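PDB 5VPR: cysteine desulfurase from Elizabethkingia anophelis NUHP1, which carries covalently bound pyridoxal 5'-phosphate and probably removes sulfur from L-cysteine, leaving L-alanine and passing the sulfur to a carrier. Local coordinates for residues G184-I189 against N337-V342. Numbering follows the deposited sequence.
Sequences GIVNPI and NRAGVV
Ile185 and Arg338 face each other with their CA atoms 4.4 Å apart, an isolated antiparallel bridge of the non-hydrogen-bonded kind, and the two bonds that make it come from the residues on either side. On one flank Ala339 N donates a hydrogen bond to Gly184 O at 2.8 Å. The same oxygen also receives a weaker CA-H contact from Arg338 CA at 3.1 Å. On the other flank Val186 N donates to Asn337 O at 2.9 Å, almost straight at the hydrogen (175°).

This bridge links two domains of the fold-type I, class-V aminotransferase architecture: residues 184-189 lead from strand 171-177 of the large domain's seven-stranded sheet into helix 189-199, while residues 337-342 enter strand 341-345 of the small C-terminal domain.

Side chains fill in around the paired backbones. Val341 sets its CB 3.8 Å from Gly184 CA, directly against bare backbone. Val186 CG2 meets Ala339 CB at 4.0 Å, and the Asn337 amide lies across the valine, ND2 being 3.8 Å from Val186 CB.

Arg338 passes its CG by Ile185 CG1, then bends at chi3 (-46°), which brings NE back to Val341 O at 3.0 Å; the oxygen lies in the guanidinium plane, at its edge. NH2 is taken by Gln320 OE1, and NH1 makes weak bonds to the carbonyls of Gly333 and Glu334. In the loop itself, Ile185 N has a weak bond to Ser180 OG, while the side chain of Asn187 points away from residues 337-342 and its ND2 is satisfied by Asn177 O.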
loop_
_atom_site.group_PDB
_atom_site.type_symbol
_atom_site.label_atom_id
_atom_site.label_comp_id
_atom_site.label_asym_id
_atom_site.label_seq_id
_atom_site.Cartn_x
_atom_site.Cartn_y
_atom_site.Cartn_z
ATOM N N GLY A 184 -9.427 5.387 0.308
ATOM C CA GLY A 184 -9.183 4.597 -0.884
ATOM C C GLY A 184 -9.224 5.377 -2.180
ATOM O O GLY A 184 -9.319 4.777 -3.252
ATOM N N ILE A 185 -9.160 6.705 -2.120
ATOM C CA ILE A 185 -9.269 7.504 -3.335
ATOM C C ILE A 185 -8.014 7.332 -4.177
ATOM O O ILE A 185 -6.891 7.419 -3.671
ATOM C CB ILE A 185 -9.530 8.974 -2.982
ATOM C CG1 ILE A 185 -11.008 9.127 -2.591
ATOM C CG2 ILE A 185 -9.157 9.886 -4.158
ATOM C CD1 ILE A 185 -11.378 10.429 -1.927
ATOM N N VAL A 186 -8.202 7.057 -5.465
ATOM C CA VAL A 186 -7.088 6.962 -6.400
ATOM C C VAL A 186 -6.715 8.373 -6.845
ATOM O O VAL A 186 -7.489 9.037 -7.532
ATOM C CB VAL A 186 -7.440 6.079 -7.598
ATOM C CG1 VAL A 186 -6.284 6.073 -8.617
ATOM C CG2 VAL A 186 -7.796 4.672 -7.123
ATOM N N ASN A 187 -5.532 8.822 -6.470
ATOM C CA ASN A 187 -5.123 10.171 -6.828
ATOM C C ASN A 187 -4.629 10.223 -8.275
ATOM O O ASN A 187 -4.166 9.217 -8.820
ATOM C CB ASN A 187 -4.040 10.664 -5.878
ATOM C CG ASN A 187 -4.597 10.991 -4.508
ATOM O OD1 ASN A 187 -5.630 11.654 -4.400
ATOM N ND2 ASN A 187 -3.939 10.500 -3.450
ATOM N N PRO A 188 -4.761 11.372 -8.936
ATOM C CA PRO A 188 -4.396 11.437 -10.361
ATOM C C PRO A 188 -2.888 11.586 -10.555
ATOM O O PRO A 188 -2.353 12.656 -10.921
ATOM C CB PRO A 188 -5.192 12.654 -10.841
ATOM C CG PRO A 188 -5.218 13.546 -9.648
ATOM C CD PRO A 188 -5.405 12.617 -8.479
ATOM N N ILE A 189 -2.187 10.471 -10.325
ATOM C CA ILE A 189 -0.716 10.464 -10.316
ATOM C C ILE A 189 -0.136 10.893 -11.663
ATOM O O ILE A 189 0.876 11.611 -11.715
ATOM C CB ILE A 189 -0.207 9.074 -9.907
ATOM C CG1 ILE A 189 -0.517 8.824 -8.438
ATOM C CG2 ILE A 189 1.293 8.958 -10.117
ATOM C CD1 ILE A 189 -0.010 9.905 -7.543
ATOM N N ASN A 337 -13.257 7.851 -7.833
ATOM C CA ASN A 337 -12.593 6.614 -8.228
ATOM C C ASN A 337 -11.783 6.081 -7.046
ATOM O O ASN A 337 -10.900 6.772 -6.527
ATOM C CB ASN A 337 -11.711 6.889 -9.451
ATOM C CG ASN A 337 -10.841 5.704 -9.851
ATOM O OD1 ASN A 337 -11.141 4.554 -9.530
ATOM N ND2 ASN A 337 -9.751 5.989 -10.562
ATOM N N ARG A 338 -12.094 4.866 -6.594
ATOM C CA ARG A 338 -11.517 4.355 -5.363
ATOM C C ARG A 338 -11.047 2.921 -5.550
ATOM O O ARG A 338 -11.561 2.181 -6.394
ATOM C CB ARG A 338 -12.509 4.407 -4.193
ATOM C CG ARG A 338 -12.992 5.808 -3.866
ATOM C CD ARG A 338 -13.667 5.851 -2.502
ATOM N NE ARG A 338 -14.599 4.746 -2.314
ATOM C CZ ARG A 338 -15.809 4.687 -2.856
ATOM N NH1 ARG A 338 -16.244 5.667 -3.635
ATOM N NH2 ARG A 338 -16.580 3.639 -2.622
ATOM N N ALA A 339 -10.061 2.543 -4.746
ATOM C CA ALA A 339 -9.459 1.216 -4.791
ATOM C C ALA A 339 -9.747 0.525 -3.463
ATOM O O ALA A 339 -9.144 0.853 -2.439
ATOM C CB ALA A 339 -7.960 1.292 -5.069
ATOM N N GLY A 340 -10.708 -0.394 -3.485
ATOM C CA GLY A 340 -10.888 -1.379 -2.435
ATOM C C GLY A 340 -11.369 -0.892 -1.085
ATOM O O GLY A 340 -11.253 -1.636 -0.113
ATOM N N VAL A 341 -11.917 0.318 -0.983
ATOM C CA VAL A 341 -12.276 0.890 0.315
ATOM C C VAL A 341 -13.654 1.540 0.214
ATOM O O VAL A 341 -13.856 2.429 -0.621
ATOM C CB VAL A 341 -11.246 1.933 0.790
ATOM C CG1 VAL A 341 -11.700 2.554 2.098
ATOM C CG2 VAL A 341 -9.838 1.321 0.940
ATOM N N VAL A 342 -14.591 1.123 1.076
ATOM C CA VAL A 342 -15.841 1.849 1.326
ATOM C C VAL A 342 -15.783 2.416 2.738
ATOM O O VAL A 342 -15.772 1.655 3.721
ATOM C CB VAL A 342 -17.093 0.963 1.202
ATOM C CG1 VAL A 342 -18.337 1.834 1.014
ATOM C CG2 VAL A 342 -16.964 -0.061 0.117
#